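Local coordinates for C protein alpha-antigen (Streptococcus agalactiae, PDB 1YWM) that is a cell-wall-anchored surface antigen of group B Streptococcus that may play a role in virulence and immunity, seen here as its N-terminal domain, at residues V70-G74 against T75-G79; Q168-I171 against D172-V176. All blocks are in the same frame, centred on the assembly; numbering follows the deposited sequence.

Contact 1. Residues V70-G74 against T75-G79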
loop_
_atom_site.group_PDB
_atom_site.type_symbol
_atom_site.label_atom_id
_atom_site.label_comp_id
_atom_site.label_asym_id
_atom_site.label_seq_id
_atom_site.Cartn_x
_atom_site.Cartn_y
_atom_site.Cartn_z
ATOM N N VAL A 70 -11.975 12.156 -6.695
ATOM C CA VAL A 70 -12.072 13.046 -5.549
ATOM C C VAL A 70 -11.968 12.140 -4.363
ATOM O O VAL A 70 -12.678 11.134 -4.282
ATOM C CB VAL A 70 -13.460 13.812 -5.423
ATOM C CG1 VAL A 70 -13.324 14.888 -4.296
ATOM C CG2 VAL A 70 -13.847 14.459 -6.713
ATOM N N PHE A 71 -11.082 12.502 -3.447
ATOM C CA PHE A 71 -10.987 11.802 -2.167
ATOM C C PHE A 71 -11.765 12.605 -1.134
ATOM O O PHE A 71 -11.793 13.844 -1.182
ATOM C CB PHE A 71 -9.507 11.736 -1.703
ATOM C CG PHE A 71 -8.625 10.872 -2.568
ATOM C CD1 PHE A 71 -7.696 11.444 -3.432
ATOM C CD2 PHE A 71 -8.684 9.481 -2.481
ATOM C CE1 PHE A 71 -6.839 10.653 -4.217
ATOM C CE2 PHE A 71 -7.841 8.673 -3.285
ATOM C CZ PHE A 71 -6.914 9.266 -4.142
ATOM N N ARG A 72 -12.367 11.909 -0.180
ATOM C CA ARG A 72 -12.933 12.569 0.980
ATOM C C ARG A 72 -12.292 11.901 2.193
ATOM O O ARG A 72 -12.359 10.671 2.324
ATOM C CB ARG A 72 -14.434 12.286 1.008
ATOM C CG ARG A 72 -15.100 12.800 2.251
ATOM C CD ARG A 72 -15.285 14.263 2.225
ATOM N NE ARG A 72 -15.936 14.780 3.427
ATOM C CZ ARG A 72 -16.061 16.070 3.674
ATOM N NH1 ARG A 72 -15.628 16.956 2.770
ATOM N NH2 ARG A 72 -16.651 16.489 4.809
ATOM N N GLN A 73 -11.698 12.714 3.053
ATOM C CA GLN A 73 -11.063 12.229 4.268
ATOM C C GLN A 73 -11.231 13.284 5.340
ATOM O O GLN A 73 -10.903 14.445 5.113
ATOM C CB GLN A 73 -9.568 12.017 4.026
ATOM C CG GLN A 73 -8.880 11.421 5.250
ATOM C CD GLN A 73 -7.439 11.145 4.990
ATOM O OE1 GLN A 73 -6.798 11.846 4.208
ATOM N NE2 GLN A 73 -6.914 10.124 5.647
ATOM N N GLY A 74 -11.724 12.892 6.512
ATOM C CA GLY A 74 -12.029 13.875 7.536
ATOM C C GLY A 74 -13.102 14.834 7.029
ATOM O O GLY A 74 -14.142 14.395 6.523
ATOM N N THR A 75 -12.826 16.129 7.119
ATOM C CA THR A 75 -13.762 17.163 6.665
ATOM C C THR A 75 -13.289 17.799 5.365
ATOM O O THR A 75 -13.694 18.929 5.026
ATOM C CB THR A 75 -13.890 18.281 7.726
ATOM O OG1 THR A 75 -12.591 18.841 7.956
ATOM C CG2 THR A 75 -14.310 17.713 9.088
ATOM N N LYS A 76 -12.432 17.095 4.634
ATOM C CA LYS A 76 -11.858 17.682 3.416
ATOM C C LYS A 76 -12.035 16.837 2.148
ATOM O O LYS A 76 -12.013 15.626 2.205
ATOM C CB LYS A 76 -10.369 18.008 3.625
ATOM C CG LYS A 76 -10.147 19.215 4.558
ATOM C CD LYS A 76 -9.187 20.248 3.979
ATOM C CE LYS A 76 -9.578 21.671 4.402
ATOM N NZ LYS A 76 -8.443 22.451 5.006
ATOM N N TYR A 77 -12.206 17.504 1.006
ATOM C CA TYR A 77 -12.069 16.846 -0.287
ATOM C C TYR A 77 -10.682 17.116 -0.854
ATOM O O TYR A 77 -10.128 18.193 -0.643
ATOM C CB TYR A 77 -13.079 17.422 -1.272
ATOM C CG TYR A 77 -14.529 17.126 -0.963
ATOM C CD1 TYR A 77 -15.074 15.860 -1.209
ATOM C CD2 TYR A 77 -15.374 18.139 -0.505
ATOM C CE1 TYR A 77 -16.426 15.614 -0.949
ATOM C CE2 TYR A 77 -16.719 17.897 -0.236
ATOM C CZ TYR A 77 -17.230 16.638 -0.454
ATOM O OH TYR A 77 -18.564 16.392 -0.213
ATOM N N TYR A 78 -10.142 16.145 -1.577
ATOM C CA TYR A 78 -8.846 16.290 -2.219
ATOM C C TYR A 78 -8.961 15.840 -3.642
ATOM O O TYR A 78 -9.443 14.746 -3.909
ATOM C CB TYR A 78 -7.763 15.434 -1.550
ATOM C CG TYR A 78 -7.510 15.793 -0.108
ATOM C CD1 TYR A 78 -7.917 14.933 0.903
ATOM C CD2 TYR A 78 -6.879 17.002 0.247
ATOM C CE1 TYR A 78 -7.704 15.243 2.226
ATOM C CE2 TYR A 78 -6.667 17.329 1.575
ATOM C CZ TYR A 78 -7.076 16.432 2.558
ATOM O OH TYR A 78 -6.896 16.713 3.881
ATOM N N GLY A 79 -8.481 16.691 -4.539
ATOM C CA GLY A 79 -8.469 16.423 -5.967
ATOM C C GLY A 79 -7.138 15.929 -6.510
ATOM O O GLY A 79 -7.034 15.621 -7.702
HETATM O O HOH W 1 -16.148 19.851 2.808
#

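Contact 2. Residues Q168-I171 against D172-V176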
loop_
_atom_site.group_PDB
_atom_site.type_symbol
_atom_site.label_atom_id
_atom_site.label_comp_id
_atom_site.label_asym_id
_atom_site.label_seq_id
_atom_site.Cartn_x
_atom_site.Cartn_y
_atom_site.Cartn_z
ATOM N N GLN A 168 -2.980 0.150 8.155
ATOM C CA GLN A 168 -1.917 0.663 9.045
ATOM C C GLN A 168 -1.674 -0.197 10.300
ATOM O O GLN A 168 -0.532 -0.312 10.800
ATOM C CB GLN A 168 -2.239 2.085 9.466
ATOM C CG GLN A 168 -1.055 2.846 9.994
ATOM C CD GLN A 168 0.045 3.024 8.940
ATOM O OE1 GLN A 168 -0.240 3.233 7.773
ATOM N NE2 GLN A 168 1.301 2.947 9.368
ATOM N N THR A 169 -2.749 -0.785 10.822
ATOM C CA THR A 169 -2.621 -1.728 11.927
ATOM C C THR A 169 -1.696 -2.878 11.538
ATOM O O THR A 169 -0.810 -3.288 12.329
ATOM C CB THR A 169 -3.995 -2.292 12.318
ATOM O OG1 THR A 169 -4.794 -1.245 12.896
ATOM C CG2 THR A 169 -3.825 -3.299 13.459
ATOM N N ASP A 170 -1.913 -3.413 10.339
ATOM C CA ASP A 170 -1.057 -4.488 9.849
ATOM C C ASP A 170 0.402 -4.010 9.684
ATOM O O ASP A 170 1.322 -4.696 10.114
ATOM C CB ASP A 170 -1.594 -5.117 8.574
ATOM C CG ASP A 170 -1.126 -6.563 8.386
ATOM O OD1 ASP A 170 -1.332 -7.121 7.295
ATOM O OD2 ASP A 170 -0.544 -7.233 9.267
ATOM N N ILE A 171 0.606 -2.854 9.051
ATOM C CA ILE A 171 1.946 -2.249 8.982
ATOM C C ILE A 171 2.627 -2.177 10.366
ATOM O O ILE A 171 3.763 -2.660 10.547
ATOM C CB ILE A 171 1.875 -0.859 8.295
ATOM C CG1 ILE A 171 1.411 -1.000 6.816
ATOM C CG2 ILE A 171 3.163 -0.048 8.500
ATOM C CD1 ILE A 171 2.303 -1.854 5.843
ATOM N N ASP A 172 1.926 -1.617 11.353
ATOM C CA ASP A 172 2.489 -1.469 12.690
ATOM C C ASP A 172 2.845 -2.829 13.307
ATOM O O ASP A 172 3.862 -2.957 13.994
ATOM C CB ASP A 172 1.557 -0.663 13.607
ATOM C CG ASP A 172 1.424 0.801 13.184
ATOM O OD1 ASP A 172 2.208 1.291 12.334
ATOM O OD2 ASP A 172 0.535 1.539 13.647
ATOM N N SER A 173 2.037 -3.844 13.049
ATOM C CA SER A 173 2.356 -5.183 13.533
ATOM C C SER A 173 3.631 -5.755 12.864
ATOM O O SER A 173 4.436 -6.464 13.505
ATOM C CB SER A 173 1.155 -6.126 13.426
ATOM O OG SER A 173 0.947 -6.568 12.101
ATOM N N LYS A 174 3.847 -5.402 11.600
ATOM C CA LYS A 174 5.048 -5.867 10.888
ATOM C C LYS A 174 6.306 -5.150 11.423
ATOM O O LYS A 174 7.403 -5.692 11.363
ATOM C CB LYS A 174 4.892 -5.698 9.359
ATOM C CG LYS A 174 3.909 -6.670 8.736
ATOM C CD LYS A 174 3.635 -6.276 7.314
ATOM C CE LYS A 174 2.781 -7.285 6.520
ATOM N NZ LYS A 174 2.070 -8.345 7.284
ATOM N N ILE A 175 6.154 -3.920 11.912
ATOM C CA ILE A 175 7.281 -3.214 12.503
ATOM C C ILE A 175 7.759 -3.983 13.738
ATOM O O ILE A 175 8.977 -4.147 13.942
ATOM C CB ILE A 175 6.932 -1.748 12.861
ATOM C CG1 ILE A 175 6.795 -0.926 11.584
ATOM C CG2 ILE A 175 8.034 -1.113 13.766
ATOM C CD1 ILE A 175 6.230 0.496 11.794
ATOM N N VAL A 176 6.790 -4.455 14.531
ATOM C CA VAL A 176 7.071 -5.285 15.696
ATOM C C VAL A 176 7.746 -6.586 15.255
ATOM O O VAL A 176 8.734 -6.995 15.881
ATOM C CB VAL A 176 5.800 -5.607 16.555
ATOM C CG1 VAL A 176 6.142 -6.601 17.709
ATOM C CG2 VAL A 176 5.189 -4.338 17.117
HETATM O O HOH W 2 -0.366 -9.323 6.208
#

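Contact 1. Residues V70-G74 against T75-G79
Phe71 and Tyr78 exchange two backbone hydrogen bonds, Phe71 N to Tyr78 O at 2.8 Å and Tyr78 N to Phe71 O at 2.9 Å. Two residue pairs nearer the turn, Gln73 N reaches Lys76 O at 3.0 Å, and Lys76 N returns a bond to Gln73 O. Between these two hydrogen-bonded pairs lies the non-hydrogen-bonded pair Arg72-Tyr77, whose side chains share one face of the sheet. There the guanidinium sits over the Tyr77 ring: Arg72 CZ is 4.5 Å from the ring centroid and only 16° off its normal, a cation-pi contact. The two planes are not stacked flat, being 52° apart, and Arg72 NH1 comes nearest the ring, 3.3 Å from Tyr77 CE2. A bend at chi2 (76°) in Arg72 carries CD over the same ring as a CH-pi contact, while one face of the guanidinium, toward its rim, lies against Thr75 C and Lys76 N, with Arg72 NH2 3.5 Å from Thr75 CA. A water in the guanidinium plane accepts from NH1 and donates only weakly to Thr75 O.

These pairings define a beta hairpin with a two-residue loop, a type II' turn from Gln73 to Lys76 with Gly74 and Thr75 at its corners; Gly74 has the positive phi that glycine readily adopts. Strand 76-78 is the outermost strand on its side of the sheet, whereas strand 66-73 also pairs with strand 88-97. Val70 CG1 packs 3.7 Å from Tyr77 CD1, extending the Arg72 face. On the other face Phe71 CB and Tyr78 CB meet, and Gln73 OE1 comes 4.0 Å from Tyr78 CE1, the amide and ring planes nearly perpendicular. The amide's NE2 bonds to Ser86 O, while the buried Phe71 side chain packs on Leu92, Leu118 and Pro55.

Contact 2. Residues Q168-I171 against D172-V176
Ser173 OG donates to the carbonyl oxygen of Asp170, at 2.8 Å from Asp170 O, and Lys174 N bonds to that same oxygen, so one helical carbonyl is gripped by two donors. The serine hydroxyl lies between its own backbone N and carbonyl carbon (chi1 77°), which turns it back toward the preceding turn of the helix.

Just outside this pair, Asp170 and Lys174 form an i to i+4 salt bridge. Lys174 NZ is 3.5 Å from Asp170 OD2, a long and weak contact, but a water bridges the same two groups, donating to Asp170 OD1 at 2.6 Å and accepting from Lys174 NZ at 2.8 Å. On another side of the helix Gln168 NE2 approaches Asp172 OD1 to 3.5 Å, the amide and carboxylate planes 66° apart; Gln168 OE1 accepts from Asp122 N.

Main-chain bonds of the alpha-helical i to i+4 pattern hold these groups in step: Asp172 N to Gln168 O (2.8 Å), Ser173 N to Thr169 O and Ile175 N to Ile171 O. This is the first part of helix 168-182 in the three-helix bundle. Ile171 and Lys174 pack on Leu126 and Ile161 of the two other helices.

Lys174 also makes a long, weak ion pair with Asp160, and two carboxylates around its ammonium would probably favour the charged form.

Overall arrangement
Contact 1 comes first along the chain and is complete before contact 2 begins. Their centres lie 25 Å apart and their nearest atoms about 10 Å, without touching. Contact 1 is a surface hairpin at one edge of the six-stranded mixed sheet in the fibronectin-like beta sandwich; contact 2 lies partly buried in helix 168-182 of the antiparallel three-helix bundle. Strand 113-121 relates the two parts: Phe71 and Gln73 of contact 1 touch its Leu118 and Ile120, while Gln168 and Ile171 of contact 2 touch Tyr121 at its end. These touches set the first turns of helix 168-182 at the junction between sandwich and bundle, so each contact belongs to a different part of this N-terminal domain.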